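PDB 5J3U: protein Kinase A from Toxoplasma gondii, which binds cyclic AMP in two tandem cyclic nucleotide-binding domains and probably inhibits the kinase catalytic subunit until the nucleotide binds. Local coordinates for residues A[17-20]-A[21-24]; A[236-239]-A[240-244]. One frame throughout, in Å; residues are numbered along the deposited sequence.

Contact 1. Residues A[17-20]-A[21-24]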
ATOM      1  N   ARG A  17       1.025   8.303   4.936  1.00 19.19           N
ATOM      2  CA  ARG A  17       0.096   8.264   3.840  1.00 20.06           C
ATOM      3  C   ARG A  17       0.306   7.020   2.987  1.00 20.17           C
ATOM      4  O   ARG A  17      -0.662   6.485   2.473  1.00 21.18           O
ATOM      5  CB  ARG A  17       0.235   9.505   2.963  1.00 22.11           C
ATOM      6  CG  ARG A  17      -0.628   9.500   1.720  1.00 25.26           C
ATOM      7  CD  ARG A  17      -2.119   9.365   2.049  1.00 27.02           C
ATOM      8  NE  ARG A  17      -2.617  10.570   2.763  1.00 28.16           N
ATOM      9  CZ  ARG A  17      -3.754  10.630   3.482  1.00 30.88           C
ATOM     10  NH1 ARG A  17      -4.520   9.548   3.615  1.00 29.38           N
ATOM     11  NH2 ARG A  17      -4.113  11.774   4.104  1.00 29.51           N
ATOM     12  N   GLN A  18       1.554   6.576   2.817  1.00 20.07           N
ATOM     13  CA  GLN A  18       1.819   5.314   2.085  1.00 21.80           C
ATOM     14  C   GLN A  18       1.604   4.022   2.867  1.00 22.06           C
ATOM     15  O   GLN A  18       1.608   2.944   2.274  1.00 22.61           O
ATOM     16  CB  GLN A  18       3.238   5.331   1.495  1.00 25.86           C
ATOM     17  CG  GLN A  18       3.411   6.365   0.389  1.00 27.60           C
ATOM     18  CD  GLN A  18       2.314   6.269  -0.671  1.00 33.01           C
ATOM     19  OE1 GLN A  18       2.083   5.211  -1.226  1.00 33.06           O
ATOM     20  NE2 GLN A  18       1.604   7.373  -0.903  1.00 37.15           N
ATOM     21  N   SER A  19       1.414   4.101   4.169  1.00 20.69           N
ATOM     22  CA  SER A  19       1.313   2.913   5.004  1.00 21.55           C
ATOM     23  C   SER A  19      -0.090   2.345   4.862  1.00 23.71           C
ATOM     24  O   SER A  19      -1.072   3.066   5.065  1.00 22.91           O
ATOM     25  CB  SER A  19       1.541   3.276   6.441  1.00 22.46           C
ATOM     26  OG  SER A  19       1.496   2.143   7.283  1.00 23.10           O
ATOM     27  N   PHE A  20      -0.221   1.042   4.593  1.00 22.78           N
ATOM     28  CA  PHE A  20      -1.561   0.507   4.384  1.00 21.87           C
ATOM     29  C   PHE A  20      -2.612   0.891   5.418  1.00 22.36           C
ATOM     30  O   PHE A  20      -3.673   1.322   4.998  1.00 19.83           O
ATOM     31  CB  PHE A  20      -1.564  -1.002   4.218  1.00 21.78           C
ATOM     32  CG  PHE A  20      -0.795  -1.457   3.046  1.00 22.21           C
ATOM     33  CD1 PHE A  20      -1.220  -1.159   1.751  1.00 22.42           C
ATOM     34  CD2 PHE A  20       0.361  -2.186   3.210  1.00 26.00           C
ATOM     35  CE1 PHE A  20      -0.452  -1.527   0.669  1.00 22.10           C
ATOM     36  CE2 PHE A  20       1.114  -2.608   2.107  1.00 26.84           C
ATOM     37  CZ  PHE A  20       0.694  -2.280   0.835  1.00 24.20           C
ATOM     38  N   LEU A  21      -2.345   0.778   6.725  1.00 20.39           N
ATOM     39  CA  LEU A  21      -3.432   1.027   7.685  1.00 24.75           C
ATOM     40  C   LEU A  21      -3.845   2.488   7.767  1.00 19.21           C
ATOM     41  O   LEU A  21      -4.897   2.770   8.279  1.00 22.29           O
ATOM     42  CB  LEU A  21      -3.118   0.539   9.094  1.00 31.58           C
ATOM     43  CG  LEU A  21      -3.004  -0.968   9.271  1.00 36.32           C
ATOM     44  CD1 LEU A  21      -2.793  -1.220  10.746  1.00 36.70           C
ATOM     45  CD2 LEU A  21      -4.199  -1.761   8.715  1.00 38.78           C
ATOM     46  N   PHE A  22      -2.993   3.397   7.312  1.00 15.58           N
ATOM     47  CA  PHE A  22      -3.270   4.845   7.394  1.00 14.39           C
ATOM     48  C   PHE A  22      -3.696   5.486   6.104  1.00 15.12           C
ATOM     49  O   PHE A  22      -4.095   6.628   6.102  1.00 14.76           O
ATOM     50  CB  PHE A  22      -2.049   5.585   7.946  1.00 14.31           C
ATOM     51  CG  PHE A  22      -1.620   5.075   9.261  1.00 15.69           C
ATOM     52  CD1 PHE A  22      -0.725   4.044   9.342  1.00 18.06           C
ATOM     53  CD2 PHE A  22      -2.114   5.626  10.448  1.00 16.32           C
ATOM     54  CE1 PHE A  22      -0.304   3.562  10.587  1.00 18.47           C
ATOM     55  CE2 PHE A  22      -1.750   5.122  11.677  1.00 16.48           C
ATOM     56  CZ  PHE A  22      -0.842   4.095  11.749  1.00 17.32           C
ATOM     57  N   ASN A  23      -3.635   4.748   4.986  1.00 14.87           N
ATOM     58  CA  ASN A  23      -3.780   5.354   3.670  1.00 15.34           C
ATOM     59  C   ASN A  23      -5.147   5.949   3.403  1.00 15.98           C
ATOM     60  O   ASN A  23      -5.237   6.842   2.613  1.00 17.74           O
ATOM     61  CB  ASN A  23      -3.442   4.256   2.611  1.00 15.42           C
ATOM     62  CG  ASN A  23      -3.562   4.733   1.196  1.00 15.68           C
ATOM     63  OD1 ASN A  23      -4.544   4.458   0.519  1.00 15.42           O
ATOM     64  ND2 ASN A  23      -2.574   5.461   0.740  1.00 16.52           N
ATOM     65  N   SER A  24      -6.186   5.461   4.058  1.00 15.40           N
ATOM     66  CA  SER A  24      -7.541   5.956   3.870  1.00 19.29           C
ATOM     67  C   SER A  24      -7.876   7.179   4.739  1.00 17.87           C
ATOM     68  O   SER A  24      -8.969   7.771   4.535  1.00 19.74           O
ATOM     69  CB  SER A  24      -8.579   4.880   4.160  1.00 19.72           C
ATOM     70  OG  SER A  24      -8.767   4.665   5.527  1.00 24.62           O
TER
HETATM   71  O   HOH W   1      -0.237   0.070   8.095  1.00 26.48           O
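Between Arg17 and Asn23 the chain leaves helix 6-18 and doubles back through a tight turn, bringing the two CA atoms to 4.8 Å; within it Phe22 N donates to Ser19 O at 3.0 Å, and a weak, longer bond runs from Asn23 N to Phe20 O. The turn connects helices 6-18 and 27-36, consistent with the N3A motif of cyclic nucleotide-binding domains, and the Asn23 side chain closes it. Its CG lies anti to the backbone N (chi1 179°), which swings the amide back to the end of the helix, where ND2 donates to Arg17 O at 2.8 Å. This bond is nearly straight, lies close to the amide plane and meets the carbonyl almost head-on, so the amide holds the helix end. Arg17 answers in the other direction. Bends at chi2 and chi3 curl its chain round, and NH1 reaches Asn23 O at 3.0 Å; the oxygen lies near the guanidinium plane, but the nitrogen stands well above the carbonyl plane and the bond is bent (136° at the hydrogen). The guanidinium and amide planes are 79° apart, and NH1 also donates to Leu25 O. Ser19 OG sits at the edge of the Phe22 ring, 3.6 Å from CD1, and a water joins this hydroxyl to Leu21 N. Through OD1, which accepts from Thr161 N, Asn23 also ties the turn to strand 159-165, where Phe20 packs on Arg160; Phe22 is buried against Leu30 and Val33 of helix 27-36 and Val123 of helix 116-138, the helix on which Leu21 also rests.

Contact 2. Residues A[236-239]-A[240-244]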
ATOM      1  N   ALA A 236      -7.787   2.307  -7.186  1.00 11.62           N
ATOM      2  CA  ALA A 236      -7.060   1.359  -6.349  1.00 10.97           C
ATOM      3  C   ALA A 236      -5.730   1.071  -7.027  1.00 11.86           C
ATOM      4  O   ALA A 236      -5.691   0.813  -8.271  1.00 11.88           O
ATOM      5  CB  ALA A 236      -7.869   0.091  -6.146  1.00 11.09           C
ATOM      6  N   CYS A 237      -4.680   0.950  -6.214  1.00 10.82           N
ATOM      7  CA  CYS A 237      -3.287   0.910  -6.710  1.00 11.86           C
ATOM      8  C   CYS A 237      -2.583  -0.272  -6.060  1.00 12.09           C
ATOM      9  O   CYS A 237      -2.634  -0.393  -4.837  1.00 12.88           O
ATOM     10  CB  CYS A 237      -2.544   2.182  -6.300  1.00 12.35           C
ATOM     11  SG  CYS A 237      -3.388   3.704  -6.743  1.00 14.77           S
ATOM     12  N   LEU A 238      -1.956  -1.110  -6.870  1.00 11.84           N
ATOM     13  CA  LEU A 238      -1.188  -2.286  -6.438  1.00 11.95           C
ATOM     14  C   LEU A 238       0.245  -2.174  -6.985  1.00 13.74           C
ATOM     15  O   LEU A 238       0.449  -2.082  -8.196  1.00 13.76           O
ATOM     16  CB  LEU A 238      -1.821  -3.526  -7.000  1.00 12.20           C
ATOM     17  CG  LEU A 238      -1.353  -4.888  -6.522  1.00 12.04           C
ATOM     18  CD1 LEU A 238      -1.688  -5.075  -5.047  1.00 12.86           C
ATOM     19  CD2 LEU A 238      -1.920  -6.007  -7.362  1.00 11.85           C
ATOM     20  N   GLU A 239       1.222  -2.139  -6.092  1.00 14.31           N
ATOM     21  CA  GLU A 239       2.638  -2.027  -6.475  1.00 16.65           C
ATOM     22  C   GLU A 239       3.145  -3.265  -7.151  1.00 16.20           C
ATOM     23  O   GLU A 239       2.660  -4.328  -6.933  1.00 14.23           O
ATOM     24  CB  GLU A 239       3.520  -1.785  -5.257  1.00 20.90           C
ATOM     25  CG  GLU A 239       3.353  -0.427  -4.649  1.00 27.01           C
ATOM     26  CD  GLU A 239       4.349  -0.177  -3.532  1.00 34.10           C
ATOM     27  OE1 GLU A 239       4.615  -1.117  -2.762  1.00 40.89           O
ATOM     28  OE2 GLU A 239       4.842   0.958  -3.408  1.00 43.68           O
ATOM     29  N   ARG A 240       4.157  -3.084  -8.002  1.00 15.24           N
ATOM     30  CA  ARG A 240       4.754  -4.149  -8.805  1.00 15.26           C
ATOM     31  C   ARG A 240       5.074  -5.434  -8.059  1.00 13.72           C
ATOM     32  O   ARG A 240       4.697  -6.555  -8.484  1.00 14.56           O
ATOM     33  CB  ARG A 240       6.067  -3.581  -9.396  1.00 15.97           C
ATOM     34  CG  ARG A 240       6.937  -4.604 -10.091  1.00 18.29           C
ATOM     35  CD  ARG A 240       8.212  -3.944 -10.595  1.00 20.32           C
ATOM     36  NE  ARG A 240       7.946  -3.177 -11.806  1.00 20.49           N
ATOM     37  CZ  ARG A 240       7.789  -3.701 -13.010  1.00 20.64           C
ATOM     38  NH1 ARG A 240       7.866  -4.999 -13.198  1.00 23.30           N
ATOM     39  NH2 ARG A 240       7.539  -2.911 -14.042  1.00 22.27           N
ATOM     40  N   LYS A 241       5.718  -5.276  -6.902  1.00 16.17           N
ATOM     41  CA  LYS A 241       6.107  -6.432  -6.124  1.00 20.06           C
ATOM     42  C   LYS A 241       4.877  -7.225  -5.663  1.00 17.87           C
ATOM     43  O   LYS A 241       4.884  -8.430  -5.743  1.00 19.38           O
ATOM     44  CB  LYS A 241       6.957  -6.049  -4.922  1.00 24.57           C
ATOM     45  CG  LYS A 241       7.584  -7.265  -4.275  1.00 29.99           C
ATOM     46  CD  LYS A 241       8.657  -6.863  -3.281  1.00 38.01           C
ATOM     47  CE  LYS A 241       9.921  -6.358  -3.956  1.00 44.60           C
ATOM     48  NZ  LYS A 241      11.060  -6.372  -2.988  1.00 50.43           N
ATOM     49  N   SER A 242       3.838  -6.531  -5.196  1.00 17.89           N
ATOM     50  CA  SER A 242       2.582  -7.189  -4.805  1.00 16.17           C
ATOM     51  C   SER A 242       1.868  -7.802  -5.976  1.00 14.94           C
ATOM     52  O   SER A 242       1.268  -8.858  -5.859  1.00 14.58           O
ATOM     53  CB  SER A 242       1.618  -6.225  -4.127  1.00 16.92           C
ATOM     54  OG  SER A 242       2.293  -5.577  -3.103  1.00 19.62           O
ATOM     55  N   PHE A 243       1.884  -7.116  -7.121  1.00 13.96           N
ATOM     56  CA  PHE A 243       1.297  -7.669  -8.320  1.00 13.28           C
ATOM     57  C   PHE A 243       1.918  -9.022  -8.701  1.00 13.68           C
ATOM     58  O   PHE A 243       1.224 -10.030  -8.956  1.00 13.39           O
ATOM     59  CB  PHE A 243       1.458  -6.665  -9.470  1.00 13.91           C
ATOM     60  CG  PHE A 243       0.905  -7.113 -10.787  1.00 14.14           C
ATOM     61  CD1 PHE A 243       1.711  -7.812 -11.707  1.00 14.15           C
ATOM     62  CD2 PHE A 243      -0.346  -6.694 -11.217  1.00 15.03           C
ATOM     63  CE1 PHE A 243       1.221  -8.170 -12.936  1.00 14.53           C
ATOM     64  CE2 PHE A 243      -0.825  -7.035 -12.472  1.00 14.68           C
ATOM     65  CZ  PHE A 243      -0.045  -7.771 -13.330  1.00 15.67           C
ATOM     66  N   LYS A 244       3.241  -9.030  -8.752  1.00 14.88           N
ATOM     67  CA  LYS A 244       3.978 -10.255  -9.086  1.00 15.31           C
ATOM     68  C   LYS A 244       3.747 -11.368  -8.030  1.00 15.88           C
ATOM     69  O   LYS A 244       3.589 -12.521  -8.387  1.00 14.53           O
ATOM     70  CB  LYS A 244       5.449  -9.943  -9.172  1.00 16.94           C
ATOM     71  CG  LYS A 244       5.879  -9.084 -10.335  1.00 16.57           C
ATOM     72  CD  LYS A 244       5.841  -9.792 -11.658  1.00 18.42           C
ATOM     73  CE  LYS A 244       6.272  -8.799 -12.768  1.00 20.59           C
ATOM     74  NZ  LYS A 244       6.299  -9.377 -14.138  1.00 19.35           N
TER
HETATM   75  O   HOH W   2       0.853  -2.762  -3.249  1.00 15.43           O
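This is a strand-to-helix junction in the second cyclic nucleotide-binding domain: strand 232-239 ends at Glu239, the N-cap residue, where helix 240-246 begins, and the axes of segments 236-239 and 240-244 lie 82° apart. Glu239 O accepts from Phe243 N at 2.9 Å, a straight bond that closes the first helical turn. Leu238 packs into the corner. A chi1 of -170° lays its CG beside the carbonyl carbon and sends the two methyls to neighbouring helix residues: CD1 meets Ser242 CB at 3.6 Å, while CD2 lies 3.7 Å from Phe243 CA and 4.0 Å from Phe243 CB. The Phe243 ring itself continues away from the strand, to an edge-to-face stack with Phe180. A water accepts from Glu239 N at 2.9 Å and also bonds Ser242 OG at 3.2 Å, linking the last strand residue to the first helical turn. The Arg240 guanidinium leads away to salt bridges with Asp178 and Glu220, and Lys244 NZ also pairs with Glu220. The chemistry is therefore divided: the apolar contact, the main-chain bond and the water hold the junction, whereas Arg240 and Lys244 carry their charge to acidic partners beyond it.

In the fold
From the N terminus, helix 6-18 runs into contact 1, which closes the turn leading on to helix 27-36. The chain then passes through strands 38-42 to 109-115, along helix 116-138 and through strands 159-165 to 232-239, the last of which contact 2 joins directly to helix 240-246. The two contacts are in series and neither nest nor cross. The centres of contact 1 and contact 2 are 15 Å apart; the nearest atoms of contact 1 and contact 2 are about 5 Å apart, without touching. Arg160 bridges them: its NE donates to Gln18 O, its side chain meets Phe20 and Asn23, its backbone pairs with Cys237, and it makes a long, weak ion pair with Glu239.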